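Local coordinates for protein arginine kinase (Anthopleura japonica, PDB 4RF6) that catalyses the reversible transfer of a phosphoryl group from ATP to L-arginine, giving phosphoarginine and ADP, and carries two phosphagen kinase units in one chain, at residues Ala18-Leu23 / Thr56-Ile61; Pro26-Asn29 / Val34-Tyr37. All blocks are in the same frame, centred on the assembly; numbering follows the deposited sequence.

Interaction 1. Residues Ala18-Leu23 / Thr56-Ile61; sequences AFPDPL and TLWDCI
Trp58 and Ile61, one turn apart on the helix that starts at Leu57, meet Ala18 and Pro20 of the loop between helices 7-14 and 33-37. Thr56 is the N-cap: its OG1 accepts from Asp59 N at 3.1 Å, while Asp59 OD2 accepts from Thr56 N at 2.9 Å, a capping box; the other Asp59 oxygen, OD1, is salt-bridged to Lys14. Trp58 sends its indole out to the loop, with chi1 at -111°, off the staggered values. Trp58 NE1 donates to Ala18 O at 3.0 Å; the oxygen lies at the ring edge, nearly in plane, but the bond is bent, 146° at the hydrogen. Trp58 CH2, at the six-membered end of the indole, touches Pro20 CB at 3.8 Å, an oblique approach. Ile61 sets CD1 against one face of the Trp58 indole, 4.0 Å from the plane and over its centre, and the same methyl reaches Pro20 CG at 4.0 Å, these side chains crossing near a right angle. Phe43 and Leu38 add to this apolar cluster. This capped helix start, packed through Trp58 and Ile61 on a proline-containing loop, is part of the core of the small, helical N-terminal domain of phosphagen kinases.

Interaction 2. Residues Pro26-Asn29 / Val34-Tyr37; sequences PKCN and VKKY
Lys35 lays its aliphatic chain alongside Cys28, whose sulfur sits against the methylenes rather than near the ammonium. Cys28 SG is 3.6 Å from Lys35 CD and 4.0 Å from Lys35 CB, touching the near end and the middle of the lysine chain. Between these two methylenes, Lys35 CG bows farther out from the sulfur, and beyond them CE and NZ also lie at longer range, so the thiol meets the chain at alternate carbons. Both residues aim their CB atoms at the opposite segment. In Cys28 the sulfur is trans to the backbone N (chi1 -171°), which swings it off the loop and over to the helix. The lysine leaves its helix with chi1 at 154° and then runs extended, and this long reach carries NZ past the cysteine to the carbonyl of Leu23, where it makes a hydrogen bond. Lys35 CD also approaches Asn29 O at 3.9 Å, a van der Waals contact. The segments 26-29 and 34-37 are the loop and the short helix that follows it in the N-terminal domain of the first phosphagen kinase repeat: the chain runs past Cys28 and Asn29, turns by roughly a right angle and enters helix 33-37, whose Lys35 folds back over the approach. Cys28 is buried; Lys35 is partly exposed, its methylenes lying over the sulfur. The Asn29 side chain stays clear of Lys35 and is held by other partners, OD1 accepting from Lys31 N and ND2 making a weak hydrogen bond to Ser70 O, next to Gly71, which by similarity belongs to the substrate-binding stretch. The backbone of Asn29 is also hydrogen-bonded to Leu68, and that of Val34 to Val72, tying loop and helix to the 68-72 loop.

In the fold
Both interactions belong to the N-terminal domain of the first repeat, with centres about 12 Å apart, and the local turn of interaction 2 falls within the chain that separates the segments of interaction 1. Interaction 1 is largely buried and joins elements distant in sequence through ring and methyl packing plus one indole hydrogen bond. Interaction 2 is nearer the surface, joins neighbours in sequence, and relies on the apolar length of a lysine against a thiol. The lysine's bond, Lys35 NZ to Leu23 O at 3.1 Å, bridges the two, and Ile61 CG2 meets Val34 CG2 at 4.0 Å. Ile61 and Asn29 both approach the putative substrate-binding stretch, at Val74 and Gly71 respectively.

Interaction 1. Residues Ala18-Leu23 / Thr56-Ile61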
ATOM      1  N   ALA A  18      17.634 -33.276  35.258  1.00 29.23           N
ATOM      2  CA  ALA A  18      18.244 -34.374  34.526  1.00 31.52           C
ATOM      3  C   ALA A  18      18.296 -34.034  33.038  1.00 32.70           C
ATOM      4  O   ALA A  18      17.563 -33.156  32.571  1.00 30.44           O
ATOM      5  CB  ALA A  18      17.461 -35.656  34.757  1.00 31.45           C
ATOM      6  N   PHE A  19      19.167 -34.721  32.302  1.00 32.18           N
ATOM      7  CA  PHE A  19      19.290 -34.508  30.864  1.00 31.01           C
ATOM      8  C   PHE A  19      17.935 -34.714  30.195  1.00 33.01           C
ATOM      9  O   PHE A  19      17.229 -35.673  30.503  1.00 31.61           O
ATOM     10  CB  PHE A  19      20.331 -35.463  30.271  1.00 34.48           C
ATOM     11  CG  PHE A  19      20.571 -35.262  28.803  1.00 34.60           C
ATOM     12  CD1 PHE A  19      19.862 -35.999  27.867  1.00 35.89           C
ATOM     13  CD2 PHE A  19      21.500 -34.332  28.361  1.00 35.83           C
ATOM     14  CE1 PHE A  19      20.073 -35.816  26.516  1.00 37.55           C
ATOM     15  CE2 PHE A  19      21.720 -34.140  27.010  1.00 36.59           C
ATOM     16  CZ  PHE A  19      21.005 -34.886  26.086  1.00 37.24           C
ATOM     17  N   PRO A  20      17.551 -33.800  29.292  1.00 34.72           N
ATOM     18  CA  PRO A  20      16.237 -33.942  28.656  1.00 36.23           C
ATOM     19  C   PRO A  20      16.228 -35.054  27.604  1.00 40.43           C
ATOM     20  O   PRO A  20      16.543 -34.803  26.435  1.00 39.36           O
ATOM     21  CB  PRO A  20      16.014 -32.573  28.001  1.00 31.81           C
ATOM     22  CG  PRO A  20      17.385 -32.068  27.718  1.00 31.58           C
ATOM     23  CD  PRO A  20      18.275 -32.604  28.820  1.00 33.31           C
ATOM     24  N   ASP A  21      15.870 -36.267  28.028  1.00 44.00           N
ATOM     25  CA  ASP A  21      15.690 -37.411  27.123  1.00 45.70           C
ATOM     26  C   ASP A  21      14.885 -37.148  25.828  1.00 44.11           C
ATOM     27  O   ASP A  21      15.234 -37.696  24.780  1.00 44.23           O
ATOM     28  CB  ASP A  21      15.081 -38.613  27.864  1.00 49.99           C
ATOM     29  CG  ASP A  21      16.098 -39.375  28.706  1.00 53.25           C
ATOM     30  OD1 ASP A  21      17.316 -39.135  28.548  1.00 54.83           O
ATOM     31  OD2 ASP A  21      15.670 -40.225  29.519  1.00 53.10           O
ATOM     32  N   PRO A  22      13.802 -36.336  25.891  1.00 41.98           N
ATOM     33  CA  PRO A  22      13.039 -36.082  24.658  1.00 41.37           C
ATOM     34  C   PRO A  22      13.845 -35.482  23.501  1.00 39.36           C
ATOM     35  O   PRO A  22      13.348 -35.458  22.377  1.00 40.37           O
ATOM     36  CB  PRO A  22      11.965 -35.095  25.115  1.00 40.63           C
ATOM     37  CG  PRO A  22      11.732 -35.448  26.533  1.00 39.88           C
ATOM     38  CD  PRO A  22      13.080 -35.832  27.076  1.00 39.73           C
ATOM     39  N   LEU A  23      15.058 -35.003  23.758  1.00 38.64           N
ATOM     40  CA  LEU A  23      15.913 -34.552  22.665  1.00 39.30           C
ATOM     41  C   LEU A  23      16.362 -35.758  21.833  1.00 43.10           C
ATOM     42  O   LEU A  23      16.730 -35.624  20.662  1.00 44.65           O
ATOM     43  CB  LEU A  23      17.105 -33.747  23.190  1.00 34.80           C
ATOM     44  CG  LEU A  23      16.730 -32.403  23.823  1.00 31.69           C
ATOM     45  CD1 LEU A  23      17.944 -31.537  24.115  1.00 29.16           C
ATOM     46  CD2 LEU A  23      15.754 -31.652  22.934  1.00 32.39           C
ATOM     47  N   THR A  56      19.146 -20.702  35.074  1.00 21.95           N
ATOM     48  CA  THR A  56      19.813 -21.999  34.967  1.00 23.71           C
ATOM     49  C   THR A  56      19.876 -22.438  33.511  1.00 24.44           C
ATOM     50  O   THR A  56      19.253 -21.826  32.640  1.00 23.83           O
ATOM     51  CB  THR A  56      19.078 -23.097  35.776  1.00 24.46           C
ATOM     52  OG1 THR A  56      17.843 -23.427  35.126  1.00 24.39           O
ATOM     53  CG2 THR A  56      18.791 -22.631  37.189  1.00 23.92           C
ATOM     54  N   LEU A  57      20.637 -23.499  33.258  1.00 19.35           N
ATOM     55  CA  LEU A  57      20.742 -24.075  31.927  1.00 22.17           C
ATOM     56  C   LEU A  57      19.371 -24.567  31.485  1.00 23.72           C
ATOM     57  O   LEU A  57      18.959 -24.348  30.342  1.00 22.76           O
ATOM     58  CB  LEU A  57      21.736 -25.237  31.935  1.00 23.27           C
ATOM     59  CG  LEU A  57      21.942 -26.036  30.649  1.00 24.06           C
ATOM     60  CD1 LEU A  57      22.617 -25.196  29.572  1.00 24.44           C
ATOM     61  CD2 LEU A  57      22.754 -27.284  30.936  1.00 27.09           C
ATOM     62  N   TRP A  58      18.665 -25.229  32.400  1.00 21.45           N
ATOM     63  CA  TRP A  58      17.325 -25.724  32.112  1.00 23.16           C
ATOM     64  C   TRP A  58      16.364 -24.609  31.711  1.00 23.04           C
ATOM     65  O   TRP A  58      15.541 -24.796  30.811  1.00 23.34           O
ATOM     66  CB  TRP A  58      16.764 -26.513  33.297  1.00 24.78           C
ATOM     67  CG  TRP A  58      16.637 -27.966  32.987  1.00 25.52           C
ATOM     68  CD1 TRP A  58      17.386 -28.991  33.502  1.00 26.15           C
ATOM     69  CD2 TRP A  58      15.723 -28.564  32.063  1.00 24.57           C
ATOM     70  NE1 TRP A  58      16.979 -30.189  32.962  1.00 24.62           N
ATOM     71  CE2 TRP A  58      15.963 -29.952  32.073  1.00 25.33           C
ATOM     72  CE3 TRP A  58      14.722 -28.057  31.232  1.00 25.91           C
ATOM     73  CZ2 TRP A  58      15.231 -30.842  31.278  1.00 25.78           C
ATOM     74  CZ3 TRP A  58      14.000 -28.937  30.447  1.00 26.36           C
ATOM     75  CH2 TRP A  58      14.253 -30.312  30.477  1.00 26.28           C
ATOM     76  N   ASP A  59      16.462 -23.457  32.376  1.00 24.41           N
ATOM     77  CA  ASP A  59      15.649 -22.297  32.013  1.00 24.54           C
ATOM     78  C   ASP A  59      15.889 -21.922  30.556  1.00 27.37           C
ATOM     79  O   ASP A  59      14.963 -21.551  29.828  1.00 24.19           O
ATOM     80  CB  ASP A  59      15.989 -21.097  32.900  1.00 23.18           C
ATOM     81  CG  ASP A  59      15.520 -21.269  34.330  1.00 25.65           C
ATOM     82  OD1 ASP A  59      14.413 -21.807  34.535  1.00 28.02           O
ATOM     83  OD2 ASP A  59      16.262 -20.860  35.248  1.00 25.32           O
ATOM     84  N   CYS A  60      17.144 -22.027  30.136  1.00 28.23           N
ATOM     85  CA  CYS A  60      17.529 -21.644  28.786  1.00 25.98           C
ATOM     86  C   CYS A  60      17.075 -22.640  27.724  1.00 25.11           C
ATOM     87  O   CYS A  60      16.675 -22.248  26.628  1.00 24.44           O
ATOM     88  CB  CYS A  60      19.040 -21.446  28.705  1.00 24.05           C
ATOM     89  SG  CYS A  60      19.598 -19.951  29.546  1.00 24.43           S
ATOM     90  N   ILE A  61      17.132 -23.927  28.047  1.00 22.06           N
ATOM     91  CA  ILE A  61      16.829 -24.950  27.053  1.00 23.44           C
ATOM     92  C   ILE A  61      15.370 -25.385  27.072  1.00 20.90           C
ATOM     93  O   ILE A  61      14.954 -26.181  26.231  1.00 20.62           O
ATOM     94  CB  ILE A  61      17.699 -26.209  27.246  1.00 23.43           C
ATOM     95  CG1 ILE A  61      17.331 -26.906  28.560  1.00 22.63           C
ATOM     96  CG2 ILE A  61      19.189 -25.854  27.188  1.00 20.26           C
ATOM     97  CD1 ILE A  61      17.985 -28.267  28.731  1.00 24.72           C
TER

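Interaction 2. Residues Pro26-Asn29 / Val34-Tyr37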
ATOM      1  N   PRO A  26      12.383 -39.435  18.587  1.00 63.18           N
ATOM      2  CA  PRO A  26      12.270 -39.463  17.125  1.00 64.87           C
ATOM      3  C   PRO A  26      11.472 -38.275  16.590  1.00 65.91           C
ATOM      4  O   PRO A  26      11.720 -37.821  15.472  1.00 66.29           O
ATOM      5  CB  PRO A  26      11.514 -40.766  16.862  1.00 65.71           C
ATOM      6  CG  PRO A  26      11.828 -41.630  18.043  1.00 65.41           C
ATOM      7  CD  PRO A  26      11.962 -40.704  19.207  1.00 63.99           C
ATOM      8  N   LYS A  27      10.535 -37.778  17.394  1.00 66.10           N
ATOM      9  CA  LYS A  27       9.737 -36.609  17.037  1.00 65.69           C
ATOM     10  C   LYS A  27      10.567 -35.331  16.940  1.00 62.79           C
ATOM     11  O   LYS A  27      10.217 -34.409  16.199  1.00 62.54           O
ATOM     12  CB  LYS A  27       8.617 -36.407  18.057  1.00 67.30           C
ATOM     13  CG  LYS A  27       7.229 -36.643  17.498  1.00 69.80           C
ATOM     14  CD  LYS A  27       6.298 -35.491  17.836  1.00 70.92           C
ATOM     15  CE  LYS A  27       5.875 -35.505  19.295  1.00 71.43           C
ATOM     16  NZ  LYS A  27       5.064 -34.296  19.621  1.00 71.11           N
ATOM     17  N   CYS A  28      11.658 -35.278  17.697  1.00 60.37           N
ATOM     18  CA  CYS A  28      12.498 -34.087  17.741  1.00 59.19           C
ATOM     19  C   CYS A  28      13.033 -33.727  16.355  1.00 58.82           C
ATOM     20  O   CYS A  28      13.400 -34.609  15.577  1.00 60.86           O
ATOM     21  CB  CYS A  28      13.660 -34.298  18.713  1.00 58.06           C
ATOM     22  SG  CYS A  28      14.635 -32.820  19.064  1.00 40.73           S
ATOM     23  N   ASN A  29      13.049 -32.433  16.049  1.00 55.44           N
ATOM     24  CA  ASN A  29      13.651 -31.936  14.817  1.00 54.40           C
ATOM     25  C   ASN A  29      15.143 -32.248  14.829  1.00 52.30           C
ATOM     26  O   ASN A  29      15.871 -31.765  15.694  1.00 47.55           O
ATOM     27  CB  ASN A  29      13.406 -30.429  14.687  1.00 54.74           C
ATOM     28  CG  ASN A  29      13.951 -29.846  13.393  1.00 56.38           C
ATOM     29  OD1 ASN A  29      14.473 -30.561  12.540  1.00 56.64           O
ATOM     30  ND2 ASN A  29      13.821 -28.531  13.243  1.00 58.02           N
ATOM     31  N   VAL A  34      19.530 -27.052  19.756  1.00 29.86           N
ATOM     32  CA  VAL A  34      19.683 -27.508  21.138  1.00 29.72           C
ATOM     33  C   VAL A  34      19.939 -29.019  21.190  1.00 29.12           C
ATOM     34  O   VAL A  34      20.746 -29.493  21.993  1.00 26.84           O
ATOM     35  CB  VAL A  34      18.491 -27.104  22.051  1.00 22.21           C
ATOM     36  CG1 VAL A  34      17.199 -27.779  21.606  1.00 25.06           C
ATOM     37  CG2 VAL A  34      18.800 -27.453  23.508  1.00 21.69           C
ATOM     38  N   LYS A  35      19.267 -29.770  20.322  1.00 33.03           N
ATOM     39  CA  LYS A  35      19.499 -31.208  20.232  1.00 34.43           C
ATOM     40  C   LYS A  35      20.927 -31.456  19.769  1.00 33.92           C
ATOM     41  O   LYS A  35      21.625 -32.336  20.279  1.00 31.02           O
ATOM     42  CB  LYS A  35      18.521 -31.857  19.247  1.00 37.06           C
ATOM     43  CG  LYS A  35      19.055 -33.148  18.628  1.00 40.76           C
ATOM     44  CD  LYS A  35      17.938 -34.017  18.075  1.00 42.56           C
ATOM     45  CE  LYS A  35      18.415 -35.450  17.865  1.00 42.76           C
ATOM     46  NZ  LYS A  35      17.265 -36.388  17.720  1.00 44.76           N
ATOM     47  N   LYS A  36      21.352 -30.655  18.799  1.00 33.72           N
ATOM     48  CA  LYS A  36      22.664 -30.804  18.189  1.00 37.06           C
ATOM     49  C   LYS A  36      23.809 -30.515  19.172  1.00 36.15           C
ATOM     50  O   LYS A  36      24.865 -31.149  19.112  1.00 37.20           O
ATOM     51  CB  LYS A  36      22.767 -29.906  16.951  1.00 39.92           C
ATOM     52  CG  LYS A  36      24.005 -30.148  16.105  1.00 45.09           C
ATOM     53  CD  LYS A  36      24.014 -29.290  14.843  1.00 45.29           C
ATOM     54  CE  LYS A  36      22.886 -29.661  13.893  1.00 45.53           C
ATOM     55  NZ  LYS A  36      22.993 -28.943  12.585  1.00 44.10           N
ATOM     56  N   TYR A  37      23.596 -29.580  20.092  1.00 33.20           N
ATOM     57  CA  TYR A  37      24.696 -29.127  20.942  1.00 33.19           C
ATOM     58  C   TYR A  37      24.531 -29.313  22.451  1.00 31.55           C
ATOM     59  O   TYR A  37      25.495 -29.132  23.198  1.00 33.00           O
ATOM     60  CB  TYR A  37      25.046 -27.678  20.613  1.00 30.89           C
ATOM     61  CG  TYR A  37      25.479 -27.518  19.183  1.00 33.33           C
ATOM     62  CD1 TYR A  37      26.686 -28.045  18.750  1.00 32.64           C
ATOM     63  CD2 TYR A  37      24.673 -26.861  18.262  1.00 34.29           C
ATOM     64  CE1 TYR A  37      27.090 -27.911  17.443  1.00 35.65           C
ATOM     65  CE2 TYR A  37      25.067 -26.721  16.950  1.00 34.86           C
ATOM     66  CZ  TYR A  37      26.275 -27.250  16.547  1.00 35.15           C
ATOM     67  OH  TYR A  37      26.678 -27.117  15.242  1.00 35.80           O
TER